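Local coordinates for protein terminal oxygenase component of carbazole (Janthinobacterium sp., PDB 7BUG) that forms the terminal oxygenase of carbazole 1,9a-dioxygenase, which probably adds dioxygen at the angular C-9a and adjacent C-1 positions of carbazole, at residues 54-59 with 97-102; 87-90 with 95-98; 105-110 with 114-119. All blocks are in the same frame, centred on the assembly; numbering follows the deposited sequence.

Interaction 1 (54-59 with 97-102); sequences LVNRID and YRWEDG. With MG (magnesium ion), chain F.
A magnesium ion gripped by Glu100 O at 2.1 Å and by five waters lies beside the loop from which Trp99 reaches across to Leu54, Asn56 and Ile58. One of those waters donates to Trp99 O and another to Glu100 OE2, the latter at 2.7 Å, so the metal shell ties neighbouring parts of the loop together. Asn56 CB stands over the six-membered ring of Trp99, 3.6 Å from its centroid and 12° off the normal, a CH-pi contact. On the same face, Ile58 CD1 lies 3.8 Å from the centroid of the five-membered ring of Trp99, 27° off the ring normal, also a CH-pi contact. Leu54 comes instead to the rim: its carbonyl O lies near the ring plane, 3.9 Å from Trp99 CZ3, and its CB is 4.0 Å from Trp99 CH2. Within the Rieske domain this packing joins strand 51-58 of the six-stranded antiparallel sheet to the turn following strand 95-98 of the three-stranded one; Tyr63, Leu65 and Ile88 also touch the indole. With CG opposite the backbone N (chi1 -159°), Asn56 brings ND2 to 3.6 Å from Trp99 CE2, its amide plane steeply inclined to the ring and without a hydrogen bond across. At the turn, Arg98 grips the Asp101 carboxylate side-on, NE to OD1 and NH2 to OD2, and Gly102 N bonds to Arg98 O at 2.8 Å.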
ATOM      1  N   LEU A  54      24.610   3.949  -8.683  1.00 10.47           N
ATOM      2  CA  LEU A  54      25.762   3.310  -8.023  1.00 12.27           C
ATOM      3  C   LEU A  54      26.916   4.295  -8.066  1.00 11.79           C
ATOM      4  O   LEU A  54      27.145   4.915  -9.131  1.00 13.54           O
ATOM      5  CB  LEU A  54      26.205   2.066  -8.773  1.00 15.22           C
ATOM      6  CG  LEU A  54      25.693   0.734  -8.278  1.00 20.47           C
ATOM      7  CD1 LEU A  54      26.299  -0.334  -9.166  1.00 23.99           C
ATOM      8  CD2 LEU A  54      26.063   0.474  -6.812  1.00 20.78           C
ATOM      9  N   VAL A  55      27.571   4.462  -6.945  1.00 13.61           N
ATOM     10  CA  VAL A  55      28.793   5.309  -6.846  1.00 12.81           C
ATOM     11  C   VAL A  55      29.928   4.400  -6.413  1.00 13.04           C
ATOM     12  O   VAL A  55      29.778   3.620  -5.482  1.00 14.04           O
ATOM     13  CB  VAL A  55      28.612   6.497  -5.906  1.00 14.97           C
ATOM     14  CG1 VAL A  55      29.870   7.322  -5.855  1.00 15.86           C
ATOM     15  CG2 VAL A  55      27.426   7.350  -6.306  1.00 15.79           C
ATOM     16  N   ASN A  56      31.080   4.568  -7.057  1.00 12.38           N
ATOM     17  CA  ASN A  56      32.292   3.812  -6.686  1.00 12.43           C
ATOM     18  C   ASN A  56      33.488   4.760  -6.597  1.00 12.54           C
ATOM     19  O   ASN A  56      33.451   5.808  -7.233  1.00 13.56           O
ATOM     20  CB  ASN A  56      32.609   2.717  -7.695  1.00 12.11           C
ATOM     21  CG  ASN A  56      33.507   1.613  -7.139  1.00 12.85           C
ATOM     22  OD1 ASN A  56      33.783   1.577  -5.940  1.00 14.81           O
ATOM     23  ND2 ASN A  56      33.920   0.668  -7.993  1.00 15.03           N
ATOM     24  N   ARG A  57      34.452   4.404  -5.769  1.00 12.72           N
ATOM     25  CA  ARG A  57      35.732   5.145  -5.687  1.00 13.60           C
ATOM     26  C   ARG A  57      36.797   4.237  -6.279  1.00 13.63           C
ATOM     27  O   ARG A  57      36.971   3.108  -5.751  1.00 14.88           O
ATOM     28  CB  ARG A  57      36.026   5.587  -4.247  1.00 14.89           C
ATOM     29  CG  ARG A  57      37.298   6.427  -4.187  1.00 15.45           C
ATOM     30  CD  ARG A  57      37.575   6.750  -2.748  1.00 15.56           C
ATOM     31  NE  ARG A  57      36.579   7.536  -2.031  1.00 16.05           N
ATOM     32  CZ  ARG A  57      36.406   8.853  -2.133  1.00 15.41           C
ATOM     33  NH1 ARG A  57      37.062   9.539  -3.046  1.00 14.34           N
ATOM     34  NH2 ARG A  57      35.505   9.475  -1.394  1.00 15.37           N
ATOM     35  N   ILE A  58      37.497   4.711  -7.297  1.00 13.90           N
ATOM     36  CA  ILE A  58      38.483   3.866  -8.038  1.00 14.17           C
ATOM     37  C   ILE A  58      39.729   4.753  -8.144  1.00 15.31           C
ATOM     38  O   ILE A  58      39.661   5.786  -8.829  1.00 13.51           O
ATOM     39  CB  ILE A  58      37.975   3.422  -9.392  1.00 16.23           C
ATOM     40  CG1 ILE A  58      36.650   2.647  -9.276  1.00 14.96           C
ATOM     41  CG2 ILE A  58      39.012   2.561 -10.079  1.00 17.45           C
ATOM     42  CD1 ILE A  58      35.939   2.528 -10.578  1.00 16.94           C
ATOM     43  N   ASP A  59      40.803   4.278  -7.537  1.00 17.03           N
ATOM     44  CA  ASP A  59      42.071   5.054  -7.441  1.00 17.82           C
ATOM     45  C   ASP A  59      41.771   6.458  -6.915  1.00 16.84           C
ATOM     46  O   ASP A  59      42.354   7.412  -7.453  1.00 17.03           O
ATOM     47  CB  ASP A  59      42.779   5.082  -8.779  1.00 19.12           C
ATOM     48  CG  ASP A  59      43.456   3.769  -9.166  1.00 18.62           C
ATOM     49  OD1 ASP A  59      43.829   2.993  -8.261  1.00 21.12           O
ATOM     50  OD2 ASP A  59      43.531   3.545 -10.371  1.00 20.40           O
ATOM     51  N   TYR A  97      30.347  -3.241 -17.759  1.00 10.90           N
ATOM     52  CA  TYR A  97      30.339  -1.800 -18.067  1.00 10.49           C
ATOM     53  C   TYR A  97      31.587  -1.129 -17.499  1.00 10.94           C
ATOM     54  O   TYR A  97      32.043  -1.436 -16.406  1.00 11.70           O
ATOM     55  CB  TYR A  97      29.092  -1.156 -17.483  1.00 11.21           C
ATOM     56  CG  TYR A  97      27.809  -1.838 -17.900  1.00 10.86           C
ATOM     57  CD1 TYR A  97      27.149  -1.438 -19.051  1.00 11.37           C
ATOM     58  CD2 TYR A  97      27.197  -2.772 -17.084  1.00 10.28           C
ATOM     59  CE1 TYR A  97      25.940  -1.986 -19.416  1.00 10.75           C
ATOM     60  CE2 TYR A  97      25.995  -3.353 -17.444  1.00 10.33           C
ATOM     61  CZ  TYR A  97      25.357  -2.948 -18.609  1.00 10.88           C
ATOM     62  OH  TYR A  97      24.121  -3.492 -18.868  1.00 10.92           O
ATOM     63  N   ARG A  98      32.126  -0.189 -18.260  1.00 12.29           N
ATOM     64  CA  ARG A  98      33.183   0.700 -17.731  1.00 13.63           C
ATOM     65  C   ARG A  98      32.573   1.762 -16.828  1.00 11.98           C
ATOM     66  O   ARG A  98      31.656   2.443 -17.262  1.00 12.01           O
ATOM     67  CB  ARG A  98      33.949   1.324 -18.891  1.00 15.36           C
ATOM     68  CG  ARG A  98      34.658   0.285 -19.744  1.00 18.12           C
ATOM     69  CD  ARG A  98      35.741   1.012 -20.526  1.00 22.95           C
ATOM     70  NE  ARG A  98      35.159   1.822 -21.548  1.00 22.14           N
ATOM     71  CZ  ARG A  98      35.242   1.600 -22.863  1.00 29.00           C
ATOM     72  NH1 ARG A  98      35.871   0.529 -23.335  1.00 32.90           N
ATOM     73  NH2 ARG A  98      34.695   2.459 -23.706  1.00 26.11           N
ATOM     74  N   TRP A  99      33.119   1.966 -15.637  1.00 11.78           N
ATOM     75  CA  TRP A  99      32.710   3.080 -14.770  1.00 12.12           C
ATOM     76  C   TRP A  99      32.927   4.405 -15.494  1.00 13.17           C
ATOM     77  O   TRP A  99      32.168   5.334 -15.256  1.00 13.00           O
ATOM     78  CB  TRP A  99      33.468   3.027 -13.452  1.00 13.53           C
ATOM     79  CG  TRP A  99      33.064   1.909 -12.556  1.00 13.45           C
ATOM     80  CD1 TRP A  99      33.654   0.681 -12.390  1.00 12.76           C
ATOM     81  CD2 TRP A  99      31.921   1.936 -11.664  1.00 12.38           C
ATOM     82  NE1 TRP A  99      32.972  -0.042 -11.453  1.00 13.75           N
ATOM     83  CE2 TRP A  99      31.925   0.717 -10.969  1.00 12.06           C
ATOM     84  CE3 TRP A  99      30.949   2.885 -11.349  1.00 11.89           C
ATOM     85  CZ2 TRP A  99      30.934   0.369 -10.046  1.00 13.43           C
ATOM     86  CZ3 TRP A  99      29.994   2.561 -10.395  1.00 13.34           C
ATOM     87  CH2 TRP A  99      30.034   1.357  -9.700  1.00 12.95           C
ATOM     88  N   GLU A 100      34.016   4.560 -16.260  1.00 13.38           N
ATOM     89  CA  GLU A 100      34.405   5.918 -16.720  1.00 15.59           C
ATOM     90  C   GLU A 100      33.416   6.450 -17.756  1.00 14.64           C
ATOM     91  O   GLU A 100      33.190   7.680 -17.763  1.00 14.65           O
ATOM     92  CB  GLU A 100      35.823   5.866 -17.315  1.00 18.96           C
ATOM     93  CG  GLU A 100      36.370   7.243 -17.582  1.00 23.38           C
ATOM     94  CD  GLU A 100      35.962   7.783 -18.929  1.00 30.89           C
ATOM     95  OE1 GLU A 100      35.818   6.948 -19.877  1.00 33.50           O
ATOM     96  OE2 GLU A 100      35.817   9.026 -19.037  1.00 34.84           O
ATOM     97  N   ASP A 101      32.808   5.621 -18.610  1.00 13.19           N
ATOM     98  CA  ASP A 101      31.933   6.132 -19.675  1.00 14.41           C
ATOM     99  C   ASP A 101      30.651   5.307 -19.853  1.00 13.11           C
ATOM    100  O   ASP A 101      29.848   5.625 -20.767  1.00 14.09           O
ATOM    101  CB  ASP A 101      32.663   6.200 -21.012  1.00 16.96           C
ATOM    102  CG  ASP A 101      33.302   4.910 -21.451  1.00 20.20           C
ATOM    103  OD1 ASP A 101      32.962   3.827 -20.932  1.00 16.78           O
ATOM    104  OD2 ASP A 101      34.138   4.990 -22.397  1.00 22.02           O
ATOM    105  N   GLY A 102      30.469   4.287 -19.035  1.00 13.06           N
ATOM    106  CA  GLY A 102      29.291   3.393 -19.064  1.00 12.35           C
ATOM    107  C   GLY A 102      29.232   2.442 -20.239  1.00 12.58           C
ATOM    108  O   GLY A 102      28.249   1.727 -20.417  1.00 13.02           O
TER
HETATM  109 MG    MG F 403      32.404   9.392 -16.852  1.00 18.82          MG
HETATM  110  O   HOH W   1      31.393   7.981 -15.539  1.00 14.95           O
HETATM  111  O   HOH W   2      33.599  10.429 -18.289  1.00 19.75           O
HETATM  112  O   HOH W   3      33.885   9.552 -15.432  1.00 17.11           O
HETATM  113  O   HOH W   4      31.363  10.951 -15.984  1.00 18.41           O
HETATM  114  O   HOH W   5      30.880   9.208 -18.319  1.00 20.11           O

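Interaction 2 (87-90 with 95-98); sequences TITC and WTYR. With FES (Fe2/s2 (inorganic) cluster), chain D.
The Tyr97 ring is approached obliquely by the carbonyl O of Ile88, 4.0 Å from Tyr97 CD2, and the indole of Trp95, also obliquely, by cluster sulfur S1, 3.3 Å from Trp95 CD1. His71 stacks on that indole, and Phe356 of the second subunit meets it edge-to-face. The antiparallel pairing is secured by Tyr97 N to Ile88 O at 2.9 Å (171° at the hydrogen) and by Ile88 N to Tyr97 O at 3.0 Å, which make Ile88 and Tyr97 a hydrogen-bonded pair. Thr89 and Thr96 form a non-hydrogen-bonded pair on the sheet face that also carries Thr87 and Arg98, and there their hydroxyls bond directly, OG1 to OG1 at 2.9 Å. Thr96 OG1 is also bonded to Ala94 O; a chi1 of -62° sets this hydroxyl beside its own backbone N and turns CG2 to within 3.6 Å of Thr87 CB. A valine in place of Thr96 would probably leave both the Thr89 hydroxyl and the Ala94 carbonyl without this partner. At the cluster end of the pairing, Cys90 N donates to Trp95 O at 2.8 Å (170°), fixing the residue whose SG binds iron FE1 at 2.3 Å. Cys69 supplies the other thiolate, with His71 from the same loop; the hairpin, whose turn bears Cys90 and His93, is one of the two cluster-binding elements of a Rieske [2Fe-2S] domain.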
ATOM      1  N   THR A  87      35.809  -1.757 -14.122  1.00 14.09           N
ATOM      2  CA  THR A  87      34.507  -2.243 -14.631  1.00 13.07           C
ATOM      3  C   THR A  87      33.595  -2.747 -13.513  1.00 12.41           C
ATOM      4  O   THR A  87      34.025  -3.033 -12.387  1.00 13.57           O
ATOM      5  CB  THR A  87      34.631  -3.339 -15.700  1.00 13.42           C
ATOM      6  OG1 THR A  87      35.246  -4.480 -15.113  1.00 12.59           O
ATOM      7  CG2 THR A  87      35.408  -2.871 -16.918  1.00 13.81           C
ATOM      8  N   ILE A  88      32.337  -2.932 -13.864  1.00 10.82           N
ATOM      9  CA  ILE A  88      31.397  -3.725 -13.029  1.00 11.07           C
ATOM     10  C   ILE A  88      30.693  -4.701 -13.962  1.00 11.00           C
ATOM     11  O   ILE A  88      30.368  -4.296 -15.110  1.00 10.48           O
ATOM     12  CB  ILE A  88      30.402  -2.838 -12.224  1.00 11.12           C
ATOM     13  CG1 ILE A  88      29.473  -3.680 -11.336  1.00 11.46           C
ATOM     14  CG2 ILE A  88      29.665  -1.888 -13.131  1.00 12.29           C
ATOM     15  CD1 ILE A  88      28.702  -2.875 -10.277  1.00 10.78           C
ATOM     16  N   THR A  89      30.441  -5.919 -13.482  1.00 10.71           N
ATOM     17  CA  THR A  89      29.813  -6.998 -14.254  1.00 10.21           C
ATOM     18  C   THR A  89      28.439  -7.240 -13.621  1.00 10.40           C
ATOM     19  O   THR A  89      28.396  -7.570 -12.403  1.00 10.39           O
ATOM     20  CB  THR A  89      30.703  -8.259 -14.209  1.00 10.26           C
ATOM     21  OG1 THR A  89      31.913  -7.922 -14.891  1.00 10.94           O
ATOM     22  CG2 THR A  89      30.039  -9.466 -14.813  1.00 10.18           C
ATOM     23  N   CYS A  90      27.386  -7.132 -14.396  1.00  9.77           N
ATOM     24  CA  CYS A  90      26.042  -7.496 -13.876  1.00  9.47           C
ATOM     25  C   CYS A  90      26.096  -8.949 -13.424  1.00  9.97           C
ATOM     26  O   CYS A  90      26.652  -9.827 -14.131  1.00 10.38           O
ATOM     27  CB  CYS A  90      24.990  -7.270 -14.940  1.00  9.06           C
ATOM     28  SG  CYS A  90      23.343  -7.671 -14.319  1.00  9.64           S
ATOM     29  N   TRP A  95      26.803  -8.877 -18.392  1.00  9.69           N
ATOM     30  CA  TRP A  95      27.080  -7.632 -19.135  1.00  9.65           C
ATOM     31  C   TRP A  95      27.998  -6.766 -18.290  1.00  9.68           C
ATOM     32  O   TRP A  95      27.762  -6.496 -17.112  1.00 10.61           O
ATOM     33  CB  TRP A  95      25.811  -6.875 -19.518  1.00 10.26           C
ATOM     34  CG  TRP A  95      24.955  -7.554 -20.523  1.00  9.72           C
ATOM     35  CD1 TRP A  95      24.750  -8.888 -20.724  1.00  9.75           C
ATOM     36  CD2 TRP A  95      24.125  -6.865 -21.459  1.00  9.31           C
ATOM     37  NE1 TRP A  95      23.864  -9.077 -21.754  1.00 10.12           N
ATOM     38  CE2 TRP A  95      23.450  -7.856 -22.202  1.00  9.61           C
ATOM     39  CE3 TRP A  95      23.859  -5.514 -21.692  1.00 10.47           C
ATOM     40  CZ2 TRP A  95      22.513  -7.516 -23.180  1.00  9.56           C
ATOM     41  CZ3 TRP A  95      22.963  -5.191 -22.702  1.00 10.58           C
ATOM     42  CH2 TRP A  95      22.313  -6.188 -23.424  1.00 10.09           C
ATOM     43  N   THR A  96      29.122  -6.324 -18.864  1.00  9.77           N
ATOM     44  CA  THR A  96      30.188  -5.627 -18.142  1.00 10.41           C
ATOM     45  C   THR A  96      30.342  -4.204 -18.678  1.00 10.69           C
ATOM     46  O   THR A  96      30.504  -4.019 -19.915  1.00 10.66           O
ATOM     47  CB  THR A  96      31.485  -6.420 -18.293  1.00 10.51           C
ATOM     48  OG1 THR A  96      31.251  -7.702 -17.696  1.00 11.41           O
ATOM     49  CG2 THR A  96      32.645  -5.731 -17.609  1.00 12.24           C
ATOM     50  N   TYR A  97      30.347  -3.241 -17.759  1.00 10.90           N
ATOM     51  CA  TYR A  97      30.339  -1.800 -18.067  1.00 10.49           C
ATOM     52  C   TYR A  97      31.587  -1.129 -17.499  1.00 10.94           C
ATOM     53  O   TYR A  97      32.043  -1.436 -16.406  1.00 11.70           O
ATOM     54  CB  TYR A  97      29.092  -1.156 -17.483  1.00 11.21           C
ATOM     55  CG  TYR A  97      27.809  -1.838 -17.900  1.00 10.86           C
ATOM     56  CD1 TYR A  97      27.149  -1.438 -19.051  1.00 11.37           C
ATOM     57  CD2 TYR A  97      27.197  -2.772 -17.084  1.00 10.28           C
ATOM     58  CE1 TYR A  97      25.940  -1.986 -19.416  1.00 10.75           C
ATOM     59  CE2 TYR A  97      25.995  -3.353 -17.444  1.00 10.33           C
ATOM     60  CZ  TYR A  97      25.357  -2.948 -18.609  1.00 10.88           C
ATOM     61  OH  TYR A  97      24.121  -3.492 -18.868  1.00 10.92           O
ATOM     62  N   ARG A  98      32.126  -0.189 -18.260  1.00 12.29           N
ATOM     63  CA  ARG A  98      33.183   0.700 -17.731  1.00 13.63           C
ATOM     64  C   ARG A  98      32.573   1.762 -16.828  1.00 11.98           C
ATOM     65  O   ARG A  98      31.656   2.443 -17.262  1.00 12.01           O
ATOM     66  CB  ARG A  98      33.949   1.324 -18.891  1.00 15.36           C
ATOM     67  CG  ARG A  98      34.658   0.285 -19.744  1.00 18.12           C
ATOM     68  CD  ARG A  98      35.741   1.012 -20.526  1.00 22.95           C
ATOM     69  NE  ARG A  98      35.159   1.822 -21.548  1.00 22.14           N
ATOM     70  CZ  ARG A  98      35.242   1.600 -22.863  1.00 29.00           C
ATOM     71  NH1 ARG A  98      35.871   0.529 -23.335  1.00 32.90           N
ATOM     72  NH2 ARG A  98      34.695   2.459 -23.706  1.00 26.11           N
TER
HETATM   73 FE1  FES D 401      22.259  -7.644 -16.360  1.00  9.48          FE
HETATM   74 FE2  FES D 401      21.256  -9.610 -17.925  1.00  9.30          FE
HETATM   75  S1  FES D 401      23.392  -8.963 -17.730  1.00  9.72           S
HETATM   76  S2  FES D 401      20.118  -8.306 -16.500  1.00  9.45           S

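Interaction 3 (105-110 with 114-119); sequences CDILTN and AQIGRQ
The apolar contact is centred on Ile116, whose side chain lies obliquely across that of Ile107, with Ile116 CG1 3.8 Å from Ile107 CG1. It joins the end of strand 104-107 in the Rieske domain's three-stranded sheet to the loop before strand 123-129, and Ile107 packs on Trp95 of the cluster pocket. Gln115 adds only its CB, near Ile107 CD1. The branches of Ile116 diverge: CG1 is set opposite its carbonyl carbon (chi1 -64°), and CG2 opposite the backbone N.

Contacts of methyl groups with carbonyl oxygens form a second kind. Ile116 CG2 approaches Cys105 O at 3.4 Å, and CD1 at the other end of the side chain reaches Asn110 O at 3.6 Å, so one isoleucine spans the start and end of segment 105-110.

No hydrogen bond crosses between the two segments; several close turns within them. Asn110 N to Ile107 O, 3.1 Å, closes a type I turn after the strand, while Arg118 N to Gln115 O, 3.0 Å, closes a type II turn in which Gly117 has a positive phi of 72°. Side chains brace the second turn: Gln119 NE2 bonds to Gln115 OE1 at 2.8 Å, and Arg118 NH1 reaches Ala114 O at 2.9 Å, the oxygen lying in the guanidinium plane. Cys105 and Asp106 form a classic beta bulge opposite Thr96.

Polar bonds to the second subunit come from both segments: Asp106 OD2 to its Gly244 N, Gln115 NE2 to its Leu355 O. Directly, the segments meet through apolar and methyl-carbonyl packing by Ile116, while backbone bonds of Gly117 and Gln119 to Leu104 tie the loop to the same strand.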
ATOM      1  N   CYS A 105      31.468  -3.063 -22.442  1.00 13.30           N
ATOM      2  CA  CYS A 105      32.801  -3.380 -23.019  1.00 14.69           C
ATOM      3  C   CYS A 105      32.993  -4.882 -23.186  1.00 15.02           C
ATOM      4  O   CYS A 105      33.911  -5.274 -23.944  1.00 14.87           O
ATOM      5  CB  CYS A 105      33.900  -2.740 -22.196  1.00 15.31           C
ATOM      6  SG  CYS A 105      34.090  -3.415 -20.532  1.00 17.93           S
ATOM      7  N   ASP A 106      32.206  -5.714 -22.514  1.00 13.61           N
ATOM      8  CA  ASP A 106      32.404  -7.184 -22.502  1.00 12.14           C
ATOM      9  C   ASP A 106      31.064  -7.788 -22.070  1.00 13.06           C
ATOM     10  O   ASP A 106      30.312  -7.137 -21.335  1.00 12.47           O
ATOM     11  CB  ASP A 106      33.536  -7.610 -21.576  1.00 13.87           C
ATOM     12  CG  ASP A 106      34.920  -7.413 -22.172  1.00 16.20           C
ATOM     13  OD1 ASP A 106      35.252  -8.180 -23.125  1.00 17.42           O
ATOM     14  OD2 ASP A 106      35.667  -6.502 -21.671  1.00 19.88           O
ATOM     15  N   ILE A 107      30.821  -9.010 -22.490  1.00 12.69           N
ATOM     16  CA  ILE A 107      29.724  -9.822 -21.892  1.00 11.82           C
ATOM     17  C   ILE A 107      30.251 -11.221 -21.612  1.00 12.16           C
ATOM     18  O   ILE A 107      30.555 -11.942 -22.594  1.00 12.80           O
ATOM     19  CB  ILE A 107      28.468  -9.880 -22.772  1.00 12.04           C
ATOM     20  CG1 ILE A 107      27.935  -8.500 -23.145  1.00 13.04           C
ATOM     21  CG2 ILE A 107      27.389 -10.735 -22.074  1.00 12.65           C
ATOM     22  CD1 ILE A 107      26.824  -8.505 -24.137  1.00 13.18           C
ATOM     23  N   LEU A 108      30.409 -11.609 -20.352  1.00 12.07           N
ATOM     24  CA  LEU A 108      31.122 -12.873 -20.044  1.00 12.55           C
ATOM     25  C   LEU A 108      30.372 -14.071 -20.609  1.00 11.71           C
ATOM     26  O   LEU A 108      31.016 -15.045 -21.009  1.00 12.25           O
ATOM     27  CB  LEU A 108      31.401 -13.057 -18.552  1.00 13.63           C
ATOM     28  CG  LEU A 108      32.128 -11.914 -17.835  1.00 17.90           C
ATOM     29  CD1 LEU A 108      32.577 -12.362 -16.457  1.00 17.90           C
ATOM     30  CD2 LEU A 108      33.283 -11.335 -18.608  1.00 21.13           C
ATOM     31  N   THR A 109      29.034 -14.030 -20.639  1.00 11.05           N
ATOM     32  CA  THR A 109      28.210 -15.150 -21.125  1.00 11.49           C
ATOM     33  C   THR A 109      28.179 -15.251 -22.643  1.00 11.84           C
ATOM     34  O   THR A 109      27.674 -16.270 -23.127  1.00 14.08           O
ATOM     35  CB  THR A 109      26.784 -14.995 -20.585  1.00 11.09           C
ATOM     36  OG1 THR A 109      26.232 -13.725 -20.994  1.00 10.98           O
ATOM     37  CG2 THR A 109      26.775 -15.185 -19.087  1.00 10.93           C
ATOM     38  N   ASN A 110      28.674 -14.266 -23.373  1.00 12.04           N
ATOM     39  CA  ASN A 110      28.698 -14.312 -24.851  1.00 11.94           C
ATOM     40  C   ASN A 110      29.698 -13.294 -25.370  1.00 11.69           C
ATOM     41  O   ASN A 110      29.379 -12.155 -25.676  1.00 11.89           O
ATOM     42  CB  ASN A 110      27.340 -14.106 -25.498  1.00 13.10           C
ATOM     43  CG  ASN A 110      27.462 -14.217 -27.010  1.00 14.34           C
ATOM     44  OD1 ASN A 110      28.566 -14.519 -27.493  1.00 15.14           O
ATOM     45  ND2 ASN A 110      26.394 -13.858 -27.747  1.00 14.29           N
ATOM     46  N   ALA A 114      26.915  -9.063 -30.534  1.00 14.39           N
ATOM     47  CA  ALA A 114      26.830  -7.819 -31.346  1.00 16.61           C
ATOM     48  C   ALA A 114      26.559  -6.620 -30.436  1.00 15.54           C
ATOM     49  O   ALA A 114      26.710  -5.471 -30.852  1.00 16.87           O
ATOM     50  CB  ALA A 114      25.760  -7.914 -32.401  1.00 16.34           C
ATOM     51  N   GLN A 115      26.104  -6.834 -29.196  1.00 13.70           N
ATOM     52  CA  GLN A 115      25.839  -5.676 -28.295  1.00 13.92           C
ATOM     53  C   GLN A 115      27.147  -5.028 -27.786  1.00 13.18           C
ATOM     54  O   GLN A 115      27.112  -3.851 -27.397  1.00 14.98           O
ATOM     55  CB  GLN A 115      24.939  -6.095 -27.129  1.00 14.11           C
ATOM     56  CG  GLN A 115      23.549  -6.576 -27.482  1.00 14.75           C
ATOM     57  CD  GLN A 115      22.658  -5.502 -28.073  1.00 17.39           C
ATOM     58  OE1 GLN A 115      23.072  -4.369 -28.286  1.00 18.71           O
ATOM     59  NE2 GLN A 115      21.409  -5.846 -28.328  1.00 17.62           N
ATOM     60  N   ILE A 116      28.241  -5.776 -27.704  1.00 14.05           N
ATOM     61  CA  ILE A 116      29.513  -5.308 -27.118  1.00 14.67           C
ATOM     62  C   ILE A 116      30.012  -4.097 -27.904  1.00 14.73           C
ATOM     63  O   ILE A 116      30.092  -4.171 -29.129  1.00 16.15           O
ATOM     64  CB  ILE A 116      30.536  -6.448 -27.067  1.00 15.07           C
ATOM     65  CG1 ILE A 116      30.057  -7.549 -26.130  1.00 14.64           C
ATOM     66  CG2 ILE A 116      31.902  -5.909 -26.673  1.00 15.14           C
ATOM     67  CD1 ILE A 116      30.763  -8.849 -26.350  1.00 15.62           C
ATOM     68  N   GLY A 117      30.363  -3.050 -27.192  1.00 15.77           N
ATOM     69  CA  GLY A 117      30.793  -1.767 -27.765  1.00 17.07           C
ATOM     70  C   GLY A 117      29.708  -0.939 -28.417  1.00 19.14           C
ATOM     71  O   GLY A 117      30.073   0.131 -28.954  1.00 19.23           O
ATOM     72  N   ARG A 118      28.423  -1.336 -28.387  1.00 17.07           N
ATOM     73  CA  ARG A 118      27.338  -0.699 -29.153  1.00 17.31           C
ATOM     74  C   ARG A 118      26.211  -0.213 -28.213  1.00 16.99           C
ATOM     75  O   ARG A 118      25.130   0.145 -28.684  1.00 17.41           O
ATOM     76  CB  ARG A 118      26.769  -1.687 -30.168  1.00 19.88           C
ATOM     77  CG  ARG A 118      27.723  -2.033 -31.313  1.00 22.19           C
ATOM     78  CD  ARG A 118      26.917  -2.543 -32.494  1.00 25.61           C
ATOM     79  NE  ARG A 118      27.805  -2.741 -33.633  1.00 30.91           N
ATOM     80  CZ  ARG A 118      28.547  -3.824 -33.870  1.00 36.67           C
ATOM     81  NH1 ARG A 118      28.528  -4.881 -33.067  1.00 34.14           N
ATOM     82  NH2 ARG A 118      29.320  -3.843 -34.946  1.00 39.50           N
ATOM     83  N   GLN A 119      26.440  -0.317 -26.909  1.00 14.14           N
ATOM     84  CA  GLN A 119      25.485   0.133 -25.868  1.00 14.08           C
ATOM     85  C   GLN A 119      26.290   0.847 -24.774  1.00 14.17           C
ATOM     86  O   GLN A 119      27.508   0.589 -24.560  1.00 13.52           O
ATOM     87  CB  GLN A 119      24.703  -1.031 -25.251  1.00 13.68           C
ATOM     88  CG  GLN A 119      23.872  -1.854 -26.225  1.00 14.53           C
ATOM     89  CD  GLN A 119      22.688  -1.167 -26.849  1.00 15.80           C
ATOM     90  OE1 GLN A 119      22.302  -0.048 -26.476  1.00 17.75           O
ATOM     91  NE2 GLN A 119      22.096  -1.835 -27.818  1.00 16.87           N
TER

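All three contacts lie in the Rieske domain and meet at its three-stranded sheet, 87-89, 95-98 and 104-107. Interaction 2 pairs the first two strands; its centre is about 9 Å from that of interaction 1 and about 10 Å from that of interaction 3, and those two centres are about 17 Å apart. Interaction 1 shares Tyr97 and Arg98 with it and links this sheet to the six-stranded one. Interaction 3 follows both along the chain, on strand 104-107, across 95-98 from 87-89. Interactions 2 and 3 touch the second subunit, so the sheet beside the cluster packs against a neighbour, consistent with the electron transfer from Rieske cluster to a neighbour's mononuclear iron known in this family.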